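PDB 1W3S: DNA repair protein RecO from Deinococcus radiodurans, which is probably involved in DNA repair and in recombination by the RecF pathway. Local coordinates for residues Pro81-Pro86 with Arg121-Gln126; Gln126-Trp131 with Ala209-Leu214. All blocks are in the same frame, centred on the assembly; numbering follows the deposited sequence.

Contact 1 (Pro81-Pro86 with Arg121-Gln126); sequences PTLAEP and RGVAHQ
V123, near the end of helix 110-125, meets L83 of the short 3-10 turn that follows strand 69-78, the last in sequence of the N-terminal OB-like domain, so the contact joins the exit from that domain to the helical part. V123 CG1, anti to the backbone N (chi1 165°), lies 3.9 Å from L83 CD2, and the valine side chain also touches F91 and V132. A124 comes next and is met by two residues. Its CB sits 3.5 Å from L83 CD2, the leucine branch that does the touching, and 3.7 Å from the methyl CG2 of T82. Its carbonyl oxygen, in the last turn of the helix, accepts a hydrogen bond from T82 OG1; the modelled 2.4 Å is too short to be taken literally, and a threonine chi1 of 133°, far from any staggered position, adds to the doubt. H125 closes the series, its ring approached obliquely by T82 CG2 at 4.3 Å from CE1. With an alanine at T82, the A124 carbonyl would probably lose its hydroxyl mate and a gap would open beside A124 CB. The chemistry implies a division of labour: methyl groups join turn to helix flank, and one hydroxyl, its exact distance uncertain, probably serves a carbonyl of the last helical turn.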
loop_
_atom_site.group_PDB
_atom_site.type_symbol
_atom_site.label_atom_id
_atom_site.label_comp_id
_atom_site.label_asym_id
_atom_site.label_seq_id
_atom_site.Cartn_x
_atom_site.Cartn_y
_atom_site.Cartn_z
ATOM N N PRO A 81 17.410 -7.581 1.313
ATOM C CA PRO A 81 18.562 -6.776 0.858
ATOM C C PRO A 81 18.483 -6.291 -0.614
ATOM O O PRO A 81 19.116 -5.312 -1.018
ATOM C CB PRO A 81 19.749 -7.730 1.044
ATOM C CG PRO A 81 19.157 -9.078 1.126
ATOM C CD PRO A 81 17.804 -8.940 1.702
ATOM N N THR A 82 17.702 -7.039 -1.369
ATOM C CA THR A 82 17.359 -6.781 -2.773
ATOM C C THR A 82 16.532 -5.493 -3.008
ATOM O O THR A 82 16.437 -5.024 -4.134
ATOM C CB THR A 82 16.621 -8.046 -3.341
ATOM O OG1 THR A 82 15.453 -7.643 -4.041
ATOM C CG2 THR A 82 15.980 -8.923 -2.204
ATOM N N LEU A 83 15.952 -4.916 -1.956
ATOM C CA LEU A 83 15.304 -3.594 -2.064
ATOM C C LEU A 83 16.328 -2.442 -2.118
ATOM O O LEU A 83 15.953 -1.286 -2.188
ATOM C CB LEU A 83 14.317 -3.358 -0.915
ATOM C CG LEU A 83 13.186 -4.395 -0.734
ATOM C CD1 LEU A 83 12.274 -4.023 0.437
ATOM C CD2 LEU A 83 12.355 -4.580 -2.004
ATOM N N ALA A 84 17.615 -2.782 -2.080
ATOM C CA ALA A 84 18.703 -1.864 -2.358
ATOM C C ALA A 84 18.764 -1.459 -3.842
ATOM O O ALA A 84 19.416 -0.471 -4.185
ATOM C CB ALA A 84 20.007 -2.502 -1.959
ATOM N N GLU A 85 18.105 -2.221 -4.712
ATOM C CA GLU A 85 18.066 -1.900 -6.126
ATOM C C GLU A 85 17.093 -0.752 -6.309
ATOM O O GLU A 85 15.926 -0.889 -5.931
ATOM C CB GLU A 85 17.622 -3.109 -6.954
ATOM C CG GLU A 85 18.461 -4.357 -6.673
ATOM C CD GLU A 85 18.026 -5.567 -7.469
ATOM O OE1 GLU A 85 17.128 -5.431 -8.341
ATOM O OE2 GLU A 85 18.600 -6.654 -7.228
ATOM N N PRO A 86 17.556 0.370 -6.875
ATOM C CA PRO A 86 16.713 1.566 -7.049
ATOM C C PRO A 86 15.277 1.310 -7.518
ATOM O O PRO A 86 14.368 1.974 -7.050
ATOM C CB PRO A 86 17.482 2.384 -8.095
ATOM C CG PRO A 86 18.926 1.981 -7.917
ATOM C CD PRO A 86 18.921 0.580 -7.406
ATOM N N ARG A 121 7.787 -8.630 -0.335
ATOM C CA ARG A 121 8.478 -9.831 -0.843
ATOM C C ARG A 121 8.389 -9.967 -2.377
ATOM O O ARG A 121 9.370 -10.297 -3.027
ATOM C CB ARG A 121 7.943 -11.091 -0.169
ATOM C CG ARG A 121 8.375 -11.232 1.278
ATOM C CD ARG A 121 8.303 -12.662 1.803
ATOM N NE ARG A 121 7.021 -13.293 1.492
ATOM C CZ ARG A 121 5.898 -13.109 2.171
ATOM N NH1 ARG A 121 5.880 -12.330 3.240
ATOM N NH2 ARG A 121 4.788 -13.718 1.787
ATOM N N GLY A 122 7.221 -9.720 -2.953
ATOM C CA GLY A 122 7.101 -9.738 -4.406
ATOM C C GLY A 122 7.960 -8.669 -5.064
ATOM O O GLY A 122 8.688 -8.929 -6.011
ATOM N N VAL A 123 7.891 -7.457 -4.549
ATOM C CA VAL A 123 8.704 -6.379 -5.085
ATOM C C VAL A 123 10.196 -6.742 -5.075
ATOM O O VAL A 123 10.898 -6.436 -6.031
ATOM C CB VAL A 123 8.439 -5.047 -4.328
ATOM C CG1 VAL A 123 9.518 -4.008 -4.619
ATOM C CG2 VAL A 123 7.053 -4.507 -4.685
ATOM N N ALA A 124 10.662 -7.386 -4.005
ATOM C CA ALA A 124 12.081 -7.709 -3.831
ATOM C C ALA A 124 12.546 -8.846 -4.718
ATOM O O ALA A 124 13.689 -8.851 -5.189
ATOM C CB ALA A 124 12.367 -8.079 -2.378
ATOM N N HIS A 125 11.669 -9.825 -4.923
ATOM C CA HIS A 125 12.073 -11.114 -5.468
ATOM C C HIS A 125 11.645 -11.393 -6.900
ATOM O O HIS A 125 12.156 -12.318 -7.508
ATOM C CB HIS A 125 11.504 -12.232 -4.606
ATOM C CG HIS A 125 12.052 -12.271 -3.221
ATOM N ND1 HIS A 125 13.401 -12.415 -2.960
ATOM C CD2 HIS A 125 11.433 -12.210 -2.018
ATOM C CE1 HIS A 125 13.588 -12.426 -1.651
ATOM N NE2 HIS A 125 12.410 -12.301 -1.059
ATOM N N GLN A 126 10.712 -10.633 -7.457
ATOM C CA GLN A 126 10.174 -11.026 -8.764
ATOM C C GLN A 126 10.609 -10.199 -9.976
ATOM O O GLN A 126 11.007 -9.058 -9.828
ATOM C CB GLN A 126 8.657 -11.227 -8.656
ATOM C CG GLN A 126 8.341 -12.755 -8.700
ATOM C CD GLN A 126 7.137 -13.126 -7.943
ATOM O OE1 GLN A 126 6.338 -12.263 -7.603
ATOM N NE2 GLN A 126 6.987 -14.407 -7.651
#

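Contact 2 (Gln126-Trp131 with Ala209-Leu214)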
loop_
_atom_site.group_PDB
_atom_site.type_symbol
_atom_site.label_atom_id
_atom_site.label_comp_id
_atom_site.label_asym_id
_atom_site.label_seq_id
_atom_site.Cartn_x
_atom_site.Cartn_y
_atom_site.Cartn_z
ATOM N N GLN A 126 10.712 -10.633 -7.457
ATOM C CA GLN A 126 10.174 -11.026 -8.764
ATOM C C GLN A 126 10.609 -10.199 -9.976
ATOM O O GLN A 126 11.007 -9.058 -9.828
ATOM C CB GLN A 126 8.657 -11.227 -8.656
ATOM C CG GLN A 126 8.341 -12.755 -8.700
ATOM C CD GLN A 126 7.137 -13.126 -7.943
ATOM O OE1 GLN A 126 6.338 -12.263 -7.603
ATOM N NE2 GLN A 126 6.987 -14.407 -7.651
ATOM N N PRO A 127 10.572 -10.790 -11.174
ATOM C CA PRO A 127 11.035 -10.115 -12.394
ATOM C C PRO A 127 10.339 -8.783 -12.669
ATOM O O PRO A 127 10.959 -7.886 -13.233
ATOM C CB PRO A 127 10.664 -11.101 -13.507
ATOM C CG PRO A 127 10.574 -12.391 -12.872
ATOM C CD PRO A 127 10.062 -12.139 -11.486
ATOM N N ASP A 128 9.065 -8.679 -12.270
ATOM C CA ASP A 128 8.212 -7.523 -12.557
ATOM C C ASP A 128 7.670 -6.893 -11.265
ATOM O O ASP A 128 6.544 -7.183 -10.851
ATOM C CB ASP A 128 7.042 -7.963 -13.451
ATOM C CG ASP A 128 6.481 -6.822 -14.298
ATOM O OD1 ASP A 128 6.519 -5.634 -13.893
ATOM O OD2 ASP A 128 5.975 -7.038 -15.415
ATOM N N PRO A 129 8.474 -6.047 -10.620
ATOM C CA PRO A 129 8.040 -5.349 -9.425
ATOM C C PRO A 129 6.903 -4.351 -9.653
ATOM O O PRO A 129 6.102 -4.124 -8.750
ATOM C CB PRO A 129 9.317 -4.634 -8.951
ATOM C CG PRO A 129 10.180 -4.523 -10.140
ATOM C CD PRO A 129 9.880 -5.739 -10.949
ATOM N N GLU A 130 6.830 -3.755 -10.838
ATOM C CA GLU A 130 5.788 -2.778 -11.120
ATOM C C GLU A 130 4.447 -3.483 -11.222
ATOM O O GLU A 130 3.421 -2.925 -10.832
ATOM C CB GLU A 130 6.152 -1.952 -12.364
ATOM C CG GLU A 130 5.332 -2.108 -13.637
ATOM C CD GLU A 130 4.501 -0.873 -13.902
ATOM O OE1 GLU A 130 3.851 -0.430 -12.939
ATOM O OE2 GLU A 130 4.503 -0.350 -15.039
ATOM N N TRP A 131 4.464 -4.730 -11.700
ATOM C CA TRP A 131 3.264 -5.536 -11.737
ATOM C C TRP A 131 2.814 -5.930 -10.317
ATOM O O TRP A 131 1.619 -5.859 -9.989
ATOM C CB TRP A 131 3.434 -6.764 -12.645
ATOM C CG TRP A 131 2.155 -7.513 -12.771
ATOM C CD1 TRP A 131 1.930 -8.810 -12.462
ATOM C CD2 TRP A 131 0.892 -6.974 -13.181
ATOM N NE1 TRP A 131 0.607 -9.122 -12.655
ATOM C CE2 TRP A 131 -0.052 -8.005 -13.089
ATOM C CE3 TRP A 131 0.462 -5.708 -13.604
ATOM C CZ2 TRP A 131 -1.382 -7.825 -13.420
ATOM C CZ3 TRP A 131 -0.863 -5.530 -13.931
ATOM C CH2 TRP A 131 -1.768 -6.575 -13.834
ATOM N N ALA A 209 2.447 -1.612 -22.027
ATOM C CA ALA A 209 1.895 -0.521 -22.842
ATOM C C ALA A 209 0.515 -0.097 -22.319
ATOM O O ALA A 209 0.151 1.078 -22.395
ATOM C CB ALA A 209 1.804 -0.942 -24.307
ATOM N N ASP A 210 -0.238 -1.061 -21.788
ATOM C CA ASP A 210 -1.545 -0.803 -21.171
ATOM C C ASP A 210 -1.499 -0.305 -19.714
ATOM O O ASP A 210 -2.517 0.125 -19.179
ATOM C CB ASP A 210 -2.387 -2.087 -21.199
ATOM C CG ASP A 210 -2.957 -2.395 -22.569
ATOM O OD1 ASP A 210 -3.177 -1.453 -23.369
ATOM O OD2 ASP A 210 -3.247 -3.560 -22.919
ATOM N N ARG A 211 -0.338 -0.370 -19.072
ATOM C CA ARG A 211 -0.226 -0.046 -17.640
ATOM C C ARG A 211 -0.425 1.403 -17.242
ATOM O O ARG A 211 -0.999 1.660 -16.183
ATOM C CB ARG A 211 1.112 -0.521 -17.076
ATOM C CG ARG A 211 1.107 -1.991 -16.777
ATOM C CD ARG A 211 2.445 -2.558 -16.453
ATOM N NE ARG A 211 2.412 -4.014 -16.529
ATOM C CZ ARG A 211 3.442 -4.795 -16.262
ATOM N NH1 ARG A 211 4.596 -4.264 -15.876
ATOM N NH2 ARG A 211 3.307 -6.111 -16.355
ATOM N N PRO A 212 0.066 2.360 -18.023
ATOM C CA PRO A 212 -0.111 3.771 -17.653
ATOM C C PRO A 212 -1.567 4.122 -17.293
ATOM O O PRO A 212 -1.797 4.915 -16.372
ATOM C CB PRO A 212 0.384 4.517 -18.888
ATOM C CG PRO A 212 1.403 3.600 -19.467
ATOM C CD PRO A 212 0.856 2.216 -19.260
ATOM N N ALA A 213 -2.520 3.498 -17.992
ATOM C CA ALA A 213 -3.953 3.667 -17.741
ATOM C C ALA A 213 -4.427 3.079 -16.407
ATOM O O ALA A 213 -5.354 3.611 -15.797
ATOM C CB ALA A 213 -4.760 3.048 -18.888
ATOM N N LEU A 214 -3.828 1.972 -15.975
ATOM C CA LEU A 214 -4.131 1.407 -14.654
ATOM C C LEU A 214 -3.675 2.341 -13.533
ATOM O O LEU A 214 -4.422 2.564 -12.587
ATOM C CB LEU A 214 -3.488 0.031 -14.482
ATOM C CG LEU A 214 -4.005 -1.113 -15.364
ATOM C CD1 LEU A 214 -3.181 -2.382 -15.155
ATOM C CD2 LEU A 214 -5.481 -1.386 -15.090
#
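D128 and R211 meet in a salt bridge built on a helix N-cap, since D128 stands just before helix 129-143 and R211 of segment 209-214 reaches it. The capping bond runs from W131 N to D128 OD1 (3.1 Å), arriving from above the carboxylate plane. The charged bonds come from the other segment. R211 NH2 donates to D128 OD2 at 3.0 Å in the guanidinium plane, and NH1 is shared between OD1 and OD2, using the syn lone pair of each. Both carboxylate oxygens thus have two donors, which pins the rotation of the cap. An arginine chain extended from CG to NE spans the distance, and NE itself donates to the V206 carbonyl. E130 adds an opposite charge nearby, without a salt bridge: its OE2 lies 4.0 Å from R211 NH1, while E130 OE1 accepts from W215 NE1. Van der Waals contacts complete the contact. E130 CG lies 3.2 Å from R211 NH1. W131 CB lies over one face of the guanidinium, whose plane is only 18° from that of the indole, and the indole NE1 is held by the S201 carbonyl. At the edge of that ring, near its plane, L214 CD1 approaches W131 CZ3 at 4.1 Å.

Overall arrangement
The two contacts show how a helical domain can be tied together step by step. The segments of contact 1 are complete in the chain before contact 2 begins to pair, and the centres of the two contacts are about 15 Å apart. They share Q126, in the short connection between helix 110-125 and helix 129-143, and touch directly where V123 O packs on P129 CB at 3.8 Å. R88 of helix 86-101 bonds the carbonyls of both V123 and Q126. Together the contacts run from the exit of the N-terminal OB-like domain, through these consecutive helices, to helix 211-225 near the end of the chain. Both lie away from the zinc-binding cysteines.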